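Local coordinates for protein 2-C-methyl-D-erythritol 4-phosphate cytidylyltransferase (PDB 4KT7) that probably transfers the cytidylyl group of CTP to 2-C-methyl-D-erythritol 4-phosphate, releasing diphosphate in the second step of the DXP route to isoprenoids, at residues A[105-110]-A[122-127]; A[214-219]-A[225-230]. One frame throughout, in Å; residues are numbered along the deposited sequence.

In the fold
From the N terminus, strand 10-16 starts the main mixed sheet, and strand 105-110 later pairs with it in parallel. Contact 1 closes the short connection that follows: the chain leaves strand 105-110, turns, and returns as helix 118-127 over the sheet. The chain then adds strands 133-139, 162-166, 168-172 and 206-210. Contact 2 comes last. It folds the loop 214-219 back on helix 221-231, near the second subunit. The two contacts follow in series and neither nests in nor crosses the other. Their centres lie about 22 Å apart, yet they touch where Asp110 OD2 packs on Lys217 CE at 3.8 Å. Contact 1 belongs to the core; contact 2, on the C-terminal helix, is partly buried.

Contact 1 (A[105-110]-A[122-127]); sequences LVLTHD and LKTINA
Leu107 meets Ile125 and Thr124 where helix 118-127 lies against the central sheet of a GT-A type alpha/beta fold. The contact is small and wholly apolar, and the three residues are buried. The backbones come nearest at Leu107 and Ile125, whose CA atoms are 7.6 Å apart.

The side-chain packing rests on one methyl group. Leu107 has CG anti to its backbone N (chi1 173°), and its CD1 branch reaches the helix. The side chains of Leu107 and Ile125 cross at about a right angle. The Ile125 side chain starts out along the interface, neither at the strand nor from it, and its CG1 branch comes nearer. Leu107 CD1 also meets Thr124 CG2, at 4.3 Å.

The polar end of Thr124 is used within the helix. Its OG1 hydrogen-bonds to Leu120 O, one turn earlier, while CG2 is left to the apolar side.

Neighbouring strands extend the packing. Leu107 and Thr124 both touch Pro168, and Ile125 touches Ile10. Backbone hydrogen bonds of Leu107 with Ser11 and Ile13 hold the strand in the sheet. The closest approach between the two segments is Leu107 CD1 to Ile125 CG1, 3.9 Å.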
# COMPACT_ATOMS: atom_id res chain seq x y z
N LEU A 105 -28.18 -9.40 8.56
CA LEU A 105 -27.04 -8.82 7.84
C LEU A 105 -25.96 -8.41 8.83
O LEU A 105 -26.29 -7.90 9.90
CB LEU A 105 -27.49 -7.59 7.04
CG LEU A 105 -28.56 -7.81 5.97
CD1 LEU A 105 -29.14 -6.48 5.48
CD2 LEU A 105 -28.00 -8.62 4.79
N VAL A 106 -24.69 -8.62 8.51
CA VAL A 106 -23.63 -8.24 9.44
C VAL A 106 -22.53 -7.47 8.74
O VAL A 106 -22.04 -7.89 7.67
CB VAL A 106 -23.04 -9.47 10.20
CG1 VAL A 106 -22.66 -10.56 9.24
CG2 VAL A 106 -21.83 -9.06 11.05
N LEU A 107 -22.18 -6.33 9.31
CA LEU A 107 -21.05 -5.54 8.85
C LEU A 107 -19.91 -5.71 9.86
O LEU A 107 -20.13 -5.71 11.07
CB LEU A 107 -21.48 -4.06 8.74
CG LEU A 107 -20.44 -2.97 8.43
CD1 LEU A 107 -21.09 -1.87 7.59
CD2 LEU A 107 -19.87 -2.38 9.72
N THR A 108 -18.68 -5.87 9.37
CA THR A 108 -17.54 -5.99 10.26
C THR A 108 -16.63 -4.80 10.01
O THR A 108 -16.60 -4.29 8.89
CB THR A 108 -16.76 -7.29 10.00
OG1 THR A 108 -16.25 -7.28 8.64
CG2 THR A 108 -17.69 -8.47 10.15
N HIS A 109 -15.89 -4.36 11.02
CA HIS A 109 -14.96 -3.24 10.82
C HIS A 109 -13.88 -3.28 11.89
O HIS A 109 -14.17 -3.65 13.04
CB HIS A 109 -15.69 -1.90 10.88
CG HIS A 109 -14.81 -0.71 10.64
ND1 HIS A 109 -14.34 -0.37 9.38
CD2 HIS A 109 -14.34 0.23 11.48
CE1 HIS A 109 -13.62 0.74 9.47
NE2 HIS A 109 -13.60 1.13 10.73
N ASP A 110 -12.65 -2.90 11.51
CA ASP A 110 -11.52 -2.88 12.44
C ASP A 110 -11.64 -1.71 13.38
O ASP A 110 -11.73 -0.55 12.94
CB ASP A 110 -10.18 -2.73 11.70
CG ASP A 110 -9.87 -3.88 10.75
OD1 ASP A 110 -10.38 -5.00 10.97
OD2 ASP A 110 -9.11 -3.65 9.77
N LEU A 122 -22.43 3.50 5.01
CA LEU A 122 -23.71 3.49 4.30
C LEU A 122 -23.57 2.86 2.91
O LEU A 122 -24.43 2.09 2.48
CB LEU A 122 -24.25 4.91 4.17
CG LEU A 122 -24.67 5.60 5.47
CD1 LEU A 122 -25.14 7.04 5.23
CD2 LEU A 122 -25.76 4.80 6.16
N LYS A 123 -22.48 3.18 2.21
CA LYS A 123 -22.25 2.60 0.88
C LYS A 123 -22.08 1.10 0.96
O LYS A 123 -22.55 0.36 0.09
CB LYS A 123 -21.02 3.22 0.23
CG LYS A 123 -21.27 4.63 -0.32
CD LYS A 123 -19.96 5.42 -0.42
CE LYS A 123 -18.97 4.73 -1.35
NZ LYS A 123 -17.59 5.33 -1.32
N THR A 124 -21.39 0.64 2.00
CA THR A 124 -21.18 -0.79 2.20
C THR A 124 -22.52 -1.46 2.49
O THR A 124 -22.84 -2.51 1.93
CB THR A 124 -20.20 -1.03 3.35
OG1 THR A 124 -19.01 -0.30 3.09
CG2 THR A 124 -19.86 -2.50 3.47
N ILE A 125 -23.32 -0.85 3.37
CA ILE A 125 -24.65 -1.39 3.67
C ILE A 125 -25.57 -1.43 2.42
O ILE A 125 -26.22 -2.45 2.14
CB ILE A 125 -25.31 -0.60 4.83
CG1 ILE A 125 -24.59 -0.90 6.14
CG2 ILE A 125 -26.81 -0.90 4.97
CD1 ILE A 125 -25.12 -0.08 7.31
N ASN A 126 -25.60 -0.35 1.66
CA ASN A 126 -26.45 -0.31 0.46
C ASN A 126 -26.06 -1.33 -0.62
O ASN A 126 -26.90 -1.73 -1.42
CB ASN A 126 -26.53 1.10 -0.13
CG ASN A 126 -27.36 2.03 0.74
OD1 ASN A 126 -28.16 1.58 1.58
ND2 ASN A 126 -27.19 3.34 0.55
N ALA A 127 -24.80 -1.76 -0.64
CA ALA A 127 -24.41 -2.79 -1.59
C ALA A 127 -25.02 -4.16 -1.23
O ALA A 127 -25.11 -5.05 -2.07
CB ALA A 127 -22.90 -2.88 -1.69

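Contact 2 (A[214-219]-A[225-230]); sequences SNIKIT and IFANAY
The loop after strand 206-210 packs on the C-terminal helix 221-231 through Ser214, Ile216 and Ile218. Across from them stand Tyr230, Phe226 and Ala227. Ile218 CD1 meets Ala227 CB at 3.8 Å. The Ile218 side chain starts out along the interface, and its end comes in to the helix. Ile216 has CG1 between its backbone N and carbonyl carbon (chi1 59°). Ile216 CD1 thus reaches the edge of the Phe226 ring, near its plane, 4.2 Å from Phe226 CD2. The two side chains cross at about a right angle.

Between Ser214 and Ile216 the loop makes an inverse gamma turn centred on Asn215. Ser214 and Ile216 both point at the helix, whereas Asn215 points away and its ND2 hydrogen-bonds to Thr167 O and Gln166 OE1.

Ser214 CB approaches the Tyr230 ring obliquely, 3.9 Å from Tyr230 OH. Phe115 meets the same ring with the planes at about 60°. An alanine in place of Tyr230 is likely to open a gap beside Ser214 and leave Phe115 without its ring partner. Ala229, which does not face the loop, packs on Ile225 of the second subunit. Phe226 also touches Asp223 of that subunit.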
# COMPACT_ATOMS: atom_id res chain seq x y z
N SER A 214 -7.66 7.61 2.94
CA SER A 214 -7.47 8.07 4.31
C SER A 214 -7.81 7.02 5.38
O SER A 214 -7.44 7.17 6.53
CB SER A 214 -8.29 9.34 4.57
OG SER A 214 -9.65 9.12 4.21
N ASN A 215 -8.53 5.96 4.99
CA ASN A 215 -9.02 4.96 5.95
C ASN A 215 -7.92 3.95 6.33
O ASN A 215 -8.04 2.74 6.11
CB ASN A 215 -10.23 4.25 5.36
CG ASN A 215 -10.93 3.33 6.35
OD1 ASN A 215 -10.80 3.49 7.58
ND2 ASN A 215 -11.68 2.35 5.82
N ILE A 216 -6.84 4.45 6.94
CA ILE A 216 -5.70 3.61 7.28
C ILE A 216 -5.87 2.88 8.61
O ILE A 216 -6.64 3.32 9.48
CB ILE A 216 -4.44 4.46 7.34
CG1 ILE A 216 -4.62 5.55 8.40
CG2 ILE A 216 -4.18 5.10 5.98
CD1 ILE A 216 -3.33 6.28 8.77
N LYS A 217 -5.14 1.78 8.77
CA LYS A 217 -5.08 1.01 10.02
C LYS A 217 -4.04 1.64 10.96
O LYS A 217 -2.94 2.00 10.51
CB LYS A 217 -4.65 -0.42 9.68
CG LYS A 217 -5.29 -1.51 10.52
CD LYS A 217 -4.64 -2.85 10.22
CE LYS A 217 -5.44 -4.03 10.77
NZ LYS A 217 -5.51 -4.07 12.26
N ILE A 218 -4.37 1.77 12.24
CA ILE A 218 -3.44 2.35 13.21
C ILE A 218 -2.90 1.29 14.16
O ILE A 218 -3.59 0.89 15.10
CB ILE A 218 -4.10 3.46 14.06
CG1 ILE A 218 -4.84 4.47 13.17
CG2 ILE A 218 -3.07 4.15 14.95
CD1 ILE A 218 -3.98 5.11 12.13
N THR A 219 -1.67 0.83 13.92
CA THR A 219 -1.06 -0.18 14.80
C THR A 219 0.35 0.20 15.28
O THR A 219 0.67 0.05 16.46
CB THR A 219 -1.04 -1.58 14.14
OG1 THR A 219 -0.40 -1.50 12.86
CG2 THR A 219 -2.47 -2.12 13.96
N ILE A 225 2.13 8.64 14.03
CA ILE A 225 2.77 9.81 13.43
C ILE A 225 2.02 10.21 12.15
O ILE A 225 1.72 11.38 11.95
CB ILE A 225 4.27 9.54 13.12
CG1 ILE A 225 5.03 9.14 14.38
CG2 ILE A 225 4.92 10.76 12.47
CD1 ILE A 225 4.84 10.07 15.57
N PHE A 226 1.71 9.23 11.31
CA PHE A 226 1.04 9.51 10.04
C PHE A 226 -0.39 9.99 10.27
O PHE A 226 -0.86 10.91 9.59
CB PHE A 226 1.06 8.26 9.15
CG PHE A 226 0.97 8.56 7.68
CD1 PHE A 226 2.12 8.89 6.96
CD2 PHE A 226 -0.25 8.52 7.02
CE1 PHE A 226 2.04 9.18 5.60
CE2 PHE A 226 -0.33 8.81 5.66
CZ PHE A 226 0.82 9.13 4.95
N ALA A 227 -1.09 9.37 11.22
CA ALA A 227 -2.48 9.74 11.49
C ALA A 227 -2.55 11.17 12.00
O ALA A 227 -3.39 11.94 11.56
CB ALA A 227 -3.11 8.79 12.49
N ASN A 228 -1.66 11.53 12.92
CA ASN A 228 -1.61 12.90 13.42
C ASN A 228 -1.33 13.96 12.34
O ASN A 228 -1.90 15.05 12.38
CB ASN A 228 -0.61 13.03 14.58
CG ASN A 228 -1.16 12.48 15.89
OD1 ASN A 228 -2.37 12.54 16.14
ND2 ASN A 228 -0.28 11.95 16.72
N ALA A 229 -0.45 13.64 11.39
CA ALA A 229 -0.14 14.57 10.30
C ALA A 229 -1.34 14.74 9.35
O ALA A 229 -1.55 15.82 8.81
CB ALA A 229 1.10 14.12 9.53
N TYR A 230 -2.12 13.67 9.18
CA TYR A 230 -3.36 13.73 8.42
C TYR A 230 -4.38 14.65 9.10
O TYR A 230 -5.03 15.46 8.45
CB TYR A 230 -3.95 12.33 8.23
CG TYR A 230 -5.43 12.29 7.89
CD1 TYR A 230 -5.90 12.71 6.66
CD2 TYR A 230 -6.36 11.80 8.81
CE1 TYR A 230 -7.25 12.65 6.34
CE2 TYR A 230 -7.71 11.74 8.50
CZ TYR A 230 -8.15 12.17 7.26
OH TYR A 230 -9.50 12.12 6.95